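Local coordinates for protein cytochrome c (Rhodothermus marinus, PDB 3CP5) that probably carries electrons, using a single covalently attached heme c whose iron has both axial positions filled by the protein, at residues A[39-44]-A[114-119]; A[47-52]-A[98-103]; A[61-66]-A[70-75]. All coordinates share one frame; numbering follows the deposited sequence. Where two conformers were deposited one is given.

In the fold
Three contacts surround one heme c in this all-helical chain, their centres about 12 to 13 Å apart. Contact 1 packs helix 31-44 against helix 107-123, the last helix of the chain, and so encloses the other two along the chain. Contact 2 brings the heme-attachment loop after helix 31-44 together with the loop before helix 107-123, one on each side of the heme iron. Contact 3, between helices 63-66 and 69-77, falls within the sequence spanned by contact 2. L51 packs on F41 and Y116, L117 on V63, and D52 is salt-bridged to R61, so the three contacts touch one another beside the cofactor.

Contact 1 of 3, residues A[39-44]-A[114-119]; sequences QLFNTY and LEYLRQ. With HEC (heme c), chain C.
The ring of F41 takes the edge carbon CE2 of Y116 over one face, with F41 CG and Y116 CE2 3.7 Å apart. Both side chains leave their helices with CG anti to the backbone N (chi1 -174° for F41, 173° for Y116), which sends the two rings into the space between the helices. There they meet obliquely, planes at 51° and centroids 5.4 Å apart, while the side chains cross at about a right angle. Farther out on the same ring, F41 CE1 touches the methyl CD2 of L117 at 4.1 Å. The contact across the two segments is entirely apolar. An alanine in place of F41 would probably open a gap between Y116 and L117 and take away packing beside the heme methyl CMB. Helix 31-44, which leads into the heme-attachment loop, corresponds to the N-terminal helix of cytochromes c, and its packing on helix 107-123 is consistent with the terminal-helix pairing of that fold; L40 adds contacts to A112 and I113, while L117 also reaches I72 of helix 69-77.

Contact 2 of 3, residues A[47-52]-A[98-103]; sequences ACHRLD and TMMTDM. With HEC (heme c), chain C.
H49 turns its ring toward the heme with CG anti to the carbonyl carbon (chi1 -69°), and M100 extends from the other side with CG anti to the backbone N (chi1 -158°) and the chain still extended at chi2 (167°), so that SD reaches the same iron. H49 NE2 binds the iron at 2.0 Å and M100 SD at 2.3 Å. The two ligand atoms, NE2 of H49 and SD of M100, are 4.4 Å apart, with M100 SD near the plane of the imidazole. This is the His-Met axial ligation of class I cytochromes c. A hydrogen bond from H49 ND1 to the carbonyl of P58 should fix the ring's rotation and probably strengthens its donation to the metal. C48 SG is bonded to heme CAC at 1.9 Å, and M100 N donates to propionate O1D at 3.0 Å. The H49 loop runs between helices 31-44 and 63-66, with L51 resting on helix 107-123; the M100 loop follows helix 87-96, and M100 itself packs on P79 of helix 79-85.

Contact 3 of 3, residues A[61-66]-A[70-75]; sequences RDVTKR and VYIMNV. With HEC (heme c), chain C.
Y71 OH donates a 2.7 Å hydrogen bond to heme propionate O2A, which lies at the edge of the phenol ring, near its plane. With CG anti to the backbone N (chi1 174°), the ring swings out from helix 69-77 to the propionate, and V75 CG2 sits 3.7 Å above one ring face, offset toward its rim; H86 meets the same ring edge-to-face. Between the two segments themselves the meeting is apolar and centres on the tip of I72. Its methyl CD1 lies 3.7 Å from T64 CG2, the two side chains crossing at about a right angle. The approach of V63 is different, tip to tip, with its CG1 4.0 Å from I72 CD1. The second methyl of V63 turns to the cofactor, CG2 standing 3.9 Å from heme CMA, and V75 CG1 lies 3.7 Å from heme C3A. R67, in the short link between these helices, also hydrogen-bonds to the heme. The chemistry thus divides in two: methyl groups shield one margin of the porphyrin from water, which would be expected to favour a raised reduction potential, while the tyrosine hydroxyl probably steadies a propionate and may ease its negative charge.

Contact 1 of 3, residues A[39-44]-A[114-119]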
loop_
_atom_site.group_PDB
_atom_site.type_symbol
_atom_site.label_atom_id
_atom_site.label_comp_id
_atom_site.label_asym_id
_atom_site.label_seq_id
_atom_site.Cartn_x
_atom_site.Cartn_y
_atom_site.Cartn_z
ATOM N N GLN A 39 -9.682 -3.333 9.533
ATOM C CA GLN A 39 -9.235 -4.276 10.548
ATOM C C GLN A 39 -7.830 -4.745 10.223
ATOM O O GLN A 39 -6.978 -4.831 11.113
ATOM C CB GLN A 39 -10.184 -5.460 10.630
ATOM C CG GLN A 39 -11.589 -5.077 11.060
ATOM C CD GLN A 39 -12.527 -6.273 10.909
ATOM O OE1 GLN A 39 -12.231 -7.267 10.229
ATOM N NE2 GLN A 39 -13.660 -6.158 11.575
ATOM N N LEU A 40 -7.569 -5.074 8.984
ATOM C CA LEU A 40 -6.245 -5.590 8.625
ATOM C C LEU A 40 -5.181 -4.501 8.701
ATOM O O LEU A 40 -4.070 -4.766 9.129
ATOM C CB LEU A 40 -6.314 -6.100 7.177
ATOM C CG LEU A 40 -6.978 -7.438 6.975
ATOM C CD1 LEU A 40 -7.305 -7.655 5.500
ATOM C CD2 LEU A 40 -6.207 -8.610 7.560
ATOM N N PHE A 41 -5.537 -3.255 8.436
ATOM C CA PHE A 41 -4.606 -2.150 8.547
ATOM C C PHE A 41 -4.203 -1.952 10.016
ATOM O O PHE A 41 -3.038 -1.750 10.328
ATOM C CB PHE A 41 -5.223 -0.889 7.949
ATOM C CG PHE A 41 -4.299 0.311 7.869
ATOM C CD1 PHE A 41 -3.539 0.572 6.748
ATOM C CD2 PHE A 41 -4.212 1.193 8.947
ATOM C CE1 PHE A 41 -2.708 1.648 6.646
ATOM C CE2 PHE A 41 -3.358 2.249 8.861
ATOM C CZ PHE A 41 -2.601 2.490 7.743
ATOM N N ASN A 42 -5.194 -2.017 10.900
ATOM C CA ASN A 42 -4.902 -1.955 12.327
ATOM C C ASN A 42 -3.919 -3.031 12.757
ATOM O O ASN A 42 -2.984 -2.796 13.523
ATOM C CB ASN A 42 -6.209 -2.082 13.131
ATOM C CG ASN A 42 -5.838 -2.026 14.612
ATOM O OD1 ASN A 42 -5.689 -3.050 15.260
ATOM N ND2 ASN A 42 -5.649 -0.845 15.154
ATOM N N THR A 43 -4.139 -4.239 12.245
ATOM C CA THR A 43 -3.336 -5.401 12.615
ATOM C C THR A 43 -1.907 -5.356 12.083
ATOM O O THR A 43 -0.921 -5.656 12.772
ATOM C CB THR A 43 -4.027 -6.690 12.041
ATOM O OG1 THR A 43 -5.305 -6.853 12.669
ATOM C CG2 THR A 43 -3.218 -7.924 12.302
ATOM N N TYR A 44 -1.755 -4.975 10.805
ATOM C CA TYR A 44 -0.497 -5.069 10.087
ATOM C C TYR A 44 0.254 -3.751 9.911
ATOM O O TYR A 44 1.478 -3.808 9.682
ATOM C CB TYR A 44 -0.694 -5.693 8.708
ATOM C CG TYR A 44 -0.964 -7.171 8.610
ATOM C CD1 TYR A 44 -2.220 -7.733 8.703
ATOM C CD2 TYR A 44 0.089 -8.065 8.413
ATOM C CE1 TYR A 44 -2.425 -9.093 8.612
ATOM C CE2 TYR A 44 -0.111 -9.427 8.304
ATOM C CZ TYR A 44 -1.378 -9.955 8.411
ATOM O OH TYR A 44 -1.618 -11.307 8.297
ATOM N N LEU A 114 -6.149 -2.214 0.331
ATOM C CA LEU A 114 -6.227 -1.192 -0.720
ATOM C C LEU A 114 -7.615 -0.550 -0.777
ATOM O O LEU A 114 -7.706 0.672 -0.880
ATOM C CB LEU A 114 -5.906 -1.814 -2.081
ATOM C CG LEU A 114 -6.034 -0.929 -3.316
ATOM C CD1 LEU A 114 -5.043 0.223 -3.246
ATOM C CD2 LEU A 114 -5.940 -1.639 -4.626
ATOM N N GLU A 115 -8.658 -1.324 -0.586
ATOM C CA GLU A 115 -10.016 -0.817 -0.527
ATOM C C GLU A 115 -10.207 0.167 0.637
ATOM O O GLU A 115 -10.838 1.243 0.482
ATOM C CB GLU A 115 -11.061 -1.930 -0.464
ATOM C CG GLU A 115 -12.393 -1.457 -0.979
ATOM C CD GLU A 115 -12.566 -1.375 -2.474
ATOM O OE1 GLU A 115 -13.737 -1.390 -2.915
ATOM O OE2 GLU A 115 -11.550 -1.331 -3.200
ATOM N N TYR A 116 -9.664 -0.168 1.799
ATOM C CA TYR A 116 -9.646 0.739 2.928
ATOM C C TYR A 116 -8.916 2.035 2.618
ATOM O O TYR A 116 -9.383 3.149 2.915
ATOM C CB TYR A 116 -9.053 0.053 4.150
ATOM C CG TYR A 116 -8.832 0.986 5.333
ATOM C CD1 TYR A 116 -9.893 1.577 5.984
ATOM C CD2 TYR A 116 -7.583 1.278 5.827
ATOM C CE1 TYR A 116 -9.698 2.424 7.082
ATOM C CE2 TYR A 116 -7.367 2.105 6.893
ATOM C CZ TYR A 116 -8.430 2.685 7.535
ATOM O OH TYR A 116 -8.242 3.526 8.586
ATOM N N LEU A 117 -7.764 1.955 1.983
ATOM C CA LEU A 117 -7.007 3.131 1.571
ATOM C C LEU A 117 -7.762 4.012 0.578
ATOM O O LEU A 117 -7.735 5.228 0.646
ATOM C CB LEU A 117 -5.608 2.752 1.086
ATOM C CG LEU A 117 -4.672 2.162 2.136
ATOM C CD1 LEU A 117 -3.435 1.583 1.475
ATOM C CD2 LEU A 117 -4.250 3.197 3.154
ATOM N N ARG A 118 -8.531 3.443 -0.356
ATOM C CA ARG A 118 -9.419 4.205 -1.244
ATOM C C ARG A 118 -10.485 4.930 -0.418
ATOM O O ARG A 118 -10.816 6.091 -0.672
ATOM C CB ARG A 118 -10.082 3.280 -2.271
ATOM C CG ARG A 118 -9.110 2.613 -3.240
ATOM C CD ARG A 118 -9.814 1.629 -4.175
ATOM N NE ARG A 118 -10.727 2.254 -5.131
ATOM C CZ ARG A 118 -11.887 1.859 -5.590
ATOM N NH1 ARG A 118 -12.500 0.743 -5.213
ATOM N NH2 ARG A 118 -12.559 2.562 -6.479
ATOM N N GLN A 119 -11.014 4.270 0.609
ATOM C CA GLN A 119 -12.008 4.864 1.451
ATOM C C GLN A 119 -11.505 6.028 2.284
ATOM O O GLN A 119 -12.161 7.078 2.364
ATOM C CB GLN A 119 -12.623 3.813 2.389
ATOM C CG GLN A 119 -13.788 4.364 3.238
ATOM C CD GLN A 119 -14.970 4.751 2.392
ATOM O OE1 GLN A 119 -15.555 3.907 1.711
ATOM N NE2 GLN A 119 -15.359 6.019 2.434
HETATM FE FE HEC C . 4.744 0.600 5.013
HETATM C CHA HEC C . 6.381 2.732 2.900
HETATM C CHB HEC C . 2.000 0.663 2.994
HETATM C CHC HEC C . 3.283 -1.803 6.978
HETATM C CHD HEC C . 7.208 0.977 7.305
HETATM N NA HEC C . 4.288 1.530 3.318
HETATM C C1A HEC C . 5.102 2.344 2.528
HETATM C C2A HEC C . 4.414 2.658 1.300
HETATM C C3A HEC C . 3.191 2.113 1.338
HETATM C C4A HEC C . 3.127 1.379 2.594
HETATM C CMA HEC C . 2.064 2.197 0.285
HETATM C CAA HEC C . 4.905 3.629 0.199
HETATM C CBA HEC C . 4.432 5.069 0.411
HETATM C CGA HEC C . 4.708 5.970 -0.770
HETATM O O1A HEC C . 4.578 7.225 -0.588
HETATM O O2A HEC C . 4.993 5.452 -1.882
HETATM N NB HEC C . 2.983 -0.343 5.044
HETATM C C1B HEC C . 1.934 -0.074 4.186
HETATM C C2B HEC C . 0.811 -0.901 4.541
HETATM C C3B HEC C . 1.162 -1.673 5.610
HETATM C C4B HEC C . 2.532 -1.312 5.917
HETATM C CMB HEC C . -0.543 -0.836 3.791
HETATM C CAB HEC C . 0.371 -2.830 6.251
HETATM C CBB HEC C . 0.020 -3.862 5.350
HETATM N NC HEC C . 5.195 -0.293 6.742
HETATM C C1C HEC C . 4.499 -1.301 7.407
HETATM C C2C HEC C . 5.171 -1.662 8.639
HETATM C C3C HEC C . 6.264 -0.892 8.747
HETATM C C4C HEC C . 6.254 -0.003 7.608
HETATM C CMC HEC C . 4.532 -2.570 9.683
HETATM C CAC HEC C . 7.201 -0.699 9.978
HETATM C CBC HEC C . 7.834 -1.902 10.395
HETATM N ND HEC C . 6.450 1.640 5.062
HETATM C C1D HEC C . 7.340 1.679 6.130
HETATM C C2D HEC C . 8.443 2.584 5.801
HETATM C C3D HEC C . 8.255 2.973 4.534
HETATM C C4D HEC C . 6.971 2.449 4.113
HETATM C CMD HEC C . 9.607 2.829 6.799
HETATM C CAD HEC C . 9.165 3.815 3.621
HETATM C CBD HEC C . 10.065 2.878 2.779
HETATM C CGD HEC C . 10.962 2.082 3.699
HETATM O O1D HEC C . 10.868 0.821 3.713
HETATM O O2D HEC C . 11.758 2.785 4.429
#

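Contact 2 of 3, residues A[47-52]-A[98-103]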
loop_
_atom_site.group_PDB
_atom_site.type_symbol
_atom_site.label_atom_id
_atom_site.label_comp_id
_atom_site.label_asym_id
_atom_site.label_seq_id
_atom_site.Cartn_x
_atom_site.Cartn_y
_atom_site.Cartn_z
ATOM N N ALA A 47 1.276 -0.102 13.354
ATOM C CA ALA A 47 2.490 -0.082 14.143
ATOM C C ALA A 47 3.481 0.939 13.585
ATOM O O ALA A 47 4.315 1.435 14.319
ATOM C CB ALA A 47 3.118 -1.469 14.138
ATOM N N CYS A 48 3.432 1.200 12.266
ATOM C CA CYS A 48 4.407 2.063 11.651
ATOM C C CYS A 48 3.822 3.250 10.897
ATOM O O CYS A 48 4.550 4.230 10.625
ATOM C CB CYS A 48 5.251 1.269 10.634
ATOM S SG CYS A 48 6.246 -0.032 11.419
ATOM N N HIS A 49 2.545 3.221 10.526
ATOM C CA HIS A 49 1.958 4.264 9.714
ATOM C C HIS A 49 0.747 4.899 10.384
ATOM O O HIS A 49 -0.048 4.170 10.984
ATOM C CB HIS A 49 1.508 3.707 8.369
ATOM C CG HIS A 49 2.524 3.270 7.366
ATOM N ND1 HIS A 49 3.214 4.146 6.543
ATOM C CD2 HIS A 49 2.933 2.005 7.020
ATOM C CE1 HIS A 49 4.028 3.423 5.742
ATOM N NE2 HIS A 49 3.881 2.120 6.029
ATOM N N ARG A 50 0.586 6.204 10.204
ATOM C CA ARG A 50 -0.582 7.029 10.477
ATOM C C ARG A 50 -1.201 7.517 9.178
ATOM O O ARG A 50 -0.512 7.507 8.148
ATOM C CB ARG A 50 -0.161 8.202 11.358
ATOM C CG ARG A 50 0.432 7.782 12.679
ATOM C CD ARG A 50 -0.617 7.611 13.726
ATOM N NE ARG A 50 0.057 7.173 14.955
ATOM C CZ ARG A 50 0.518 5.950 15.172
ATOM N NH1 ARG A 50 0.424 4.966 14.274
ATOM N NH2 ARG A 50 1.113 5.696 16.337
ATOM N N LEU A 51 -2.468 7.934 9.225
ATOM C CA LEU A 51 -3.057 8.420 7.990
ATOM C C LEU A 51 -2.622 9.843 7.649
ATOM O O LEU A 51 -2.391 10.135 6.475
ATOM C CB LEU A 51 -4.569 8.326 8.135
ATOM C CG LEU A 51 -5.200 6.929 8.208
ATOM C CD1 LEU A 51 -6.714 7.031 8.297
ATOM C CD2 LEU A 51 -4.772 6.066 7.026
ATOM N N ASP A 52 -2.498 10.717 8.685
ATOM C CA ASP A 52 -2.334 12.149 8.463
ATOM C C ASP A 52 -1.010 12.751 8.894
ATOM O O ASP A 52 -0.861 13.977 8.901
ATOM C CB ASP A 52 -3.511 12.890 9.103
ATOM C CG ASP A 52 -4.865 12.509 8.565
ATOM O OD1 ASP A 52 -5.062 12.581 7.339
ATOM O OD2 ASP A 52 -5.786 12.217 9.340
ATOM N N THR A 98 14.521 3.063 8.392
ATOM C CA THR A 98 14.091 1.674 8.589
ATOM C C THR A 98 13.411 1.119 7.341
ATOM O O THR A 98 13.008 1.853 6.434
ATOM C CB THR A 98 13.172 1.659 9.806
ATOM O OG1 THR A 98 12.008 2.394 9.480
ATOM C CG2 THR A 98 13.914 2.281 10.975
ATOM N N MET A 99 13.268 -0.225 7.310
ATOM C CA MET A 99 12.690 -0.884 6.144
ATOM C C MET A 99 11.380 -1.578 6.500
ATOM O O MET A 99 11.169 -2.153 7.558
ATOM C CB MET A 99 13.691 -1.863 5.527
ATOM C CG MET A 99 15.022 -1.261 5.055
ATOM S SD MET A 99 15.953 -2.397 4.055
ATOM C CE MET A 99 16.092 -3.842 5.110
ATOM N N MET A 100 10.484 -1.522 5.538
ATOM C CA MET A 100 9.277 -2.321 5.532
ATOM C C MET A 100 9.647 -3.755 5.199
ATOM O O MET A 100 10.484 -3.905 4.290
ATOM C CB MET A 100 8.334 -1.725 4.514
ATOM C CG MET A 100 6.925 -2.052 4.722
ATOM S SD MET A 100 5.815 -1.032 3.731
ATOM C CE MET A 100 4.593 -2.374 3.515
ATOM N N THR A 101 9.140 -4.776 5.847
ATOM C CA THR A 101 9.558 -6.152 5.547
ATOM C C THR A 101 8.355 -7.063 5.366
ATOM O O THR A 101 7.239 -6.670 5.687
ATOM C CB THR A 101 10.438 -6.813 6.616
ATOM O OG1 THR A 101 9.749 -6.779 7.870
ATOM C CG2 THR A 101 11.760 -6.053 6.742
ATOM N N ASP A 102 8.661 -8.233 4.828
ATOM C CA ASP A 102 7.610 -9.200 4.556
ATOM C C ASP A 102 6.764 -9.516 5.791
ATOM O O ASP A 102 7.268 -9.732 6.887
ATOM C CB ASP A 102 8.209 -10.501 4.014
ATOM C CG ASP A 102 7.210 -11.572 3.612
ATOM O OD1 ASP A 102 5.999 -11.330 3.558
ATOM O OD2 ASP A 102 7.632 -12.733 3.306
ATOM N N MET A 103 5.457 -9.487 5.599
ATOM C CA MET A 103 4.438 -9.762 6.615
ATOM C C MET A 103 3.608 -10.985 6.378
ATOM O O MET A 103 2.651 -11.290 7.068
ATOM C CB MET A 103 3.528 -8.529 6.758
ATOM C CG MET A 103 4.254 -7.334 7.307
ATOM S SD MET A 103 3.405 -5.767 6.947
ATOM C CE MET A 103 3.801 -5.704 5.180
HETATM FE FE HEC C . 4.744 0.600 5.013
HETATM C CHA HEC C . 6.381 2.732 2.900
HETATM C CHB HEC C . 2.000 0.663 2.994
HETATM C CHC HEC C . 3.283 -1.803 6.978
HETATM C CHD HEC C . 7.208 0.977 7.305
HETATM N NA HEC C . 4.288 1.530 3.318
HETATM C C1A HEC C . 5.102 2.344 2.528
HETATM C C2A HEC C . 4.414 2.658 1.300
HETATM C C3A HEC C . 3.191 2.113 1.338
HETATM C C4A HEC C . 3.127 1.379 2.594
HETATM C CMA HEC C . 2.064 2.197 0.285
HETATM C CAA HEC C . 4.905 3.629 0.199
HETATM C CBA HEC C . 4.432 5.069 0.411
HETATM C CGA HEC C . 4.708 5.970 -0.770
HETATM O O1A HEC C . 4.578 7.225 -0.588
HETATM O O2A HEC C . 4.993 5.452 -1.882
HETATM N NB HEC C . 2.983 -0.343 5.044
HETATM C C1B HEC C . 1.934 -0.074 4.186
HETATM C C2B HEC C . 0.811 -0.901 4.541
HETATM C C3B HEC C . 1.162 -1.673 5.610
HETATM C C4B HEC C . 2.532 -1.312 5.917
HETATM C CMB HEC C . -0.543 -0.836 3.791
HETATM C CAB HEC C . 0.371 -2.830 6.251
HETATM C CBB HEC C . 0.020 -3.862 5.350
HETATM N NC HEC C . 5.195 -0.293 6.742
HETATM C C1C HEC C . 4.499 -1.301 7.407
HETATM C C2C HEC C . 5.171 -1.662 8.639
HETATM C C3C HEC C . 6.264 -0.892 8.747
HETATM C C4C HEC C . 6.254 -0.003 7.608
HETATM C CMC HEC C . 4.532 -2.570 9.683
HETATM C CAC HEC C . 7.201 -0.699 9.978
HETATM C CBC HEC C . 7.834 -1.902 10.395
HETATM N ND HEC C . 6.450 1.640 5.062
HETATM C C1D HEC C . 7.340 1.679 6.130
HETATM C C2D HEC C . 8.443 2.584 5.801
HETATM C C3D HEC C . 8.255 2.973 4.534
HETATM C C4D HEC C . 6.971 2.449 4.113
HETATM C CMD HEC C . 9.607 2.829 6.799
HETATM C CAD HEC C . 9.165 3.815 3.621
HETATM C CBD HEC C . 10.065 2.878 2.779
HETATM C CGD HEC C . 10.962 2.082 3.699
HETATM O O1D HEC C . 10.868 0.821 3.713
HETATM O O2D HEC C . 11.758 2.785 4.429
#

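Contact 3 of 3, residues A[61-66]-A[70-75]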
loop_
_atom_site.group_PDB
_atom_site.type_symbol
_atom_site.label_atom_id
_atom_site.label_comp_id
_atom_site.label_asym_id
_atom_site.label_seq_id
_atom_site.Cartn_x
_atom_site.Cartn_y
_atom_site.Cartn_z
ATOM N N ARG A 61 -2.947 8.538 4.120
ATOM C CA ARG A 61 -4.301 8.847 3.725
ATOM C C ARG A 61 -4.444 9.117 2.219
ATOM O O ARG A 61 -5.415 8.695 1.604
ATOM C CB ARG A 61 -4.922 10.058 4.440
ATOM C CG ARG A 61 -6.449 10.117 4.104
ATOM C CD ARG A 61 -7.060 11.332 4.749
ATOM N NE ARG A 61 -7.121 11.207 6.191
ATOM C CZ ARG A 61 -8.036 10.502 6.839
ATOM N NH1 ARG A 61 -8.993 9.827 6.244
ATOM N NH2 ARG A 61 -8.001 10.474 8.181
ATOM N N ASP A 62 -3.437 9.816 1.673
ATOM C CA ASP A 62 -3.564 10.142 0.254
ATOM C C ASP A 62 -2.704 9.255 -0.614
ATOM O O ASP A 62 -2.517 9.603 -1.796
ATOM C CB ASP A 62 -3.335 11.631 0.020
ATOM C CG ASP A 62 -4.573 12.411 0.496
ATOM O OD1 ASP A 62 -5.761 12.023 0.608
ATOM O OD2 ASP A 62 -4.318 13.582 0.818
ATOM N N VAL A 63 -2.282 8.086 -0.168
ATOM C CA VAL A 63 -1.396 7.240 -1.020
ATOM C C VAL A 63 -2.074 6.809 -2.304
ATOM O O VAL A 63 -1.391 6.735 -3.339
ATOM C CB VAL A 63 -0.824 6.068 -0.225
ATOM C CG1 VAL A 63 -1.818 4.957 0.045
ATOM C CG2 VAL A 63 0.401 5.540 -0.963
ATOM N N THR A 64 -3.386 6.546 -2.309
ATOM C CA THR A 64 -4.079 6.201 -3.547
ATOM C C THR A 64 -4.267 7.391 -4.504
ATOM O O THR A 64 -4.639 7.158 -5.668
ATOM C CB THR A 64 -5.430 5.533 -3.303
ATOM O OG1 THR A 64 -6.310 6.418 -2.564
ATOM C CG2 THR A 64 -5.218 4.218 -2.564
ATOM N N LYS A 65 -3.992 8.628 -4.070
ATOM C CA LYS A 65 -4.034 9.789 -4.926
ATOM C C LYS A 65 -2.682 10.075 -5.539
ATOM O O LYS A 65 -2.556 10.768 -6.531
ATOM C CB LYS A 65 -4.498 11.053 -4.167
ATOM C CG LYS A 65 -5.897 10.926 -3.599
ATOM C CD LYS A 65 -6.284 12.212 -2.931
ATOM C CE LYS A 65 -7.718 12.193 -2.455
ATOM N NZ LYS A 65 -8.292 13.578 -2.618
ATOM N N ARG A 66 -1.640 9.561 -4.932
ATOM C CA ARG A 66 -0.248 9.785 -5.297
ATOM C C ARG A 66 0.395 8.627 -6.081
ATOM O O ARG A 66 1.354 8.865 -6.848
ATOM C CB ARG A 66 0.580 10.104 -4.047
ATOM C CG ARG A 66 0.136 11.439 -3.426
ATOM C CD ARG A 66 0.758 11.741 -2.075
ATOM N NE ARG A 66 0.123 12.927 -1.474
ATOM C CZ ARG A 66 0.562 14.169 -1.630
ATOM N NH1 ARG A 66 1.638 14.485 -2.356
ATOM N NH2 ARG A 66 -0.073 15.183 -1.055
ATOM N N VAL A 70 -1.305 -0.927 -8.305
ATOM C CA VAL A 70 -0.378 -2.039 -8.439
ATOM C C VAL A 70 0.850 -1.726 -7.614
ATOM O O VAL A 70 1.358 -2.633 -6.901
ATOM C CB VAL A 70 -0.077 -2.321 -9.909
ATOM C CG1 VAL A 70 0.974 -3.398 -10.015
ATOM C CG2 VAL A 70 -1.364 -2.709 -10.634
ATOM N N TYR A 71 1.379 -0.520 -7.638
ATOM C CA TYR A 71 2.441 -0.146 -6.710
ATOM C C TYR A 71 2.066 -0.411 -5.275
ATOM O O TYR A 71 2.845 -0.974 -4.531
ATOM C CB TYR A 71 2.817 1.324 -6.923
ATOM C CG TYR A 71 3.811 1.918 -5.944
ATOM C CD1 TYR A 71 5.176 1.896 -6.192
ATOM C CD2 TYR A 71 3.400 2.503 -4.763
ATOM C CE1 TYR A 71 6.056 2.443 -5.272
ATOM C CE2 TYR A 71 4.241 3.067 -3.837
ATOM C CZ TYR A 71 5.586 3.040 -4.109
ATOM O OH TYR A 71 6.461 3.593 -3.197
ATOM N N ILE A 72 0.898 0.052 -4.845
ATOM C CA ILE A 72 0.559 -0.099 -3.443
ATOM C C ILE A 72 0.432 -1.569 -3.059
ATOM O O ILE A 72 0.911 -1.965 -2.002
ATOM C CB ILE A 72 -0.737 0.666 -3.159
ATOM C CG1 ILE A 72 -0.550 2.183 -3.347
ATOM C CG2 ILE A 72 -1.280 0.384 -1.760
ATOM C CD1 ILE A 72 -1.863 2.954 -3.449
ATOM N N MET A 73 -0.193 -2.412 -3.894
ATOM C CA MET A 73 -0.292 -3.850 -3.630
ATOM C C MET A 73 1.073 -4.492 -3.523
ATOM O O MET A 73 1.320 -5.304 -2.620
ATOM C CB MET A 73 -1.087 -4.548 -4.756
ATOM C CG MET A 73 -2.538 -4.110 -4.834
ATOM S SD MET A 73 -3.503 -4.940 -3.554
ATOM C CE MET A 73 -3.570 -6.595 -4.216
ATOM N N ASN A 74 2.006 -4.141 -4.418
ATOM C CA ASN A 74 3.315 -4.821 -4.392
ATOM C C ASN A 74 4.233 -4.344 -3.279
ATOM O O ASN A 74 5.094 -5.086 -2.824
ATOM C CB ASN A 74 3.948 -4.694 -5.783
ATOM C CG ASN A 74 3.280 -5.620 -6.772
ATOM O OD1 ASN A 74 2.592 -6.579 -6.415
ATOM N ND2 ASN A 74 3.425 -5.387 -8.046
ATOM N N VAL A 75 4.077 -3.106 -2.803
ATOM C CA VAL A 75 4.774 -2.670 -1.580
ATOM C C VAL A 75 4.321 -3.536 -0.409
ATOM O O VAL A 75 5.146 -3.996 0.386
ATOM C CB VAL A 75 4.543 -1.169 -1.301
ATOM C CG1 VAL A 75 5.016 -0.830 0.099
ATOM C CG2 VAL A 75 5.269 -0.282 -2.314
HETATM FE FE HEC C . 4.744 0.600 5.013
HETATM C CHA HEC C . 6.381 2.732 2.900
HETATM C CHB HEC C . 2.000 0.663 2.994
HETATM C CHC HEC C . 3.283 -1.803 6.978
HETATM C CHD HEC C . 7.208 0.977 7.305
HETATM N NA HEC C . 4.288 1.530 3.318
HETATM C C1A HEC C . 5.102 2.344 2.528
HETATM C C2A HEC C . 4.414 2.658 1.300
HETATM C C3A HEC C . 3.191 2.113 1.338
HETATM C C4A HEC C . 3.127 1.379 2.594
HETATM C CMA HEC C . 2.064 2.197 0.285
HETATM C CAA HEC C . 4.905 3.629 0.199
HETATM C CBA HEC C . 4.432 5.069 0.411
HETATM C CGA HEC C . 4.708 5.970 -0.770
HETATM O O1A HEC C . 4.578 7.225 -0.588
HETATM O O2A HEC C . 4.993 5.452 -1.882
HETATM N NB HEC C . 2.983 -0.343 5.044
HETATM C C1B HEC C . 1.934 -0.074 4.186
HETATM C C2B HEC C . 0.811 -0.901 4.541
HETATM C C3B HEC C . 1.162 -1.673 5.610
HETATM C C4B HEC C . 2.532 -1.312 5.917
HETATM C CMB HEC C . -0.543 -0.836 3.791
HETATM C CAB HEC C . 0.371 -2.830 6.251
HETATM C CBB HEC C . 0.020 -3.862 5.350
HETATM N NC HEC C . 5.195 -0.293 6.742
HETATM C C1C HEC C . 4.499 -1.301 7.407
HETATM C C2C HEC C . 5.171 -1.662 8.639
HETATM C C3C HEC C . 6.264 -0.892 8.747
HETATM C C4C HEC C . 6.254 -0.003 7.608
HETATM C CMC HEC C . 4.532 -2.570 9.683
HETATM C CAC HEC C . 7.201 -0.699 9.978
HETATM C CBC HEC C . 7.834 -1.902 10.395
HETATM N ND HEC C . 6.450 1.640 5.062
HETATM C C1D HEC C . 7.340 1.679 6.130
HETATM C C2D HEC C . 8.443 2.584 5.801
HETATM C C3D HEC C . 8.255 2.973 4.534
HETATM C C4D HEC C . 6.971 2.449 4.113
HETATM C CMD HEC C . 9.607 2.829 6.799
HETATM C CAD HEC C . 9.165 3.815 3.621
HETATM C CBD HEC C . 10.065 2.878 2.779
HETATM C CGD HEC C . 10.962 2.082 3.699
HETATM O O1D HEC C . 10.868 0.821 3.713
HETATM O O2D HEC C . 11.758 2.785 4.429
#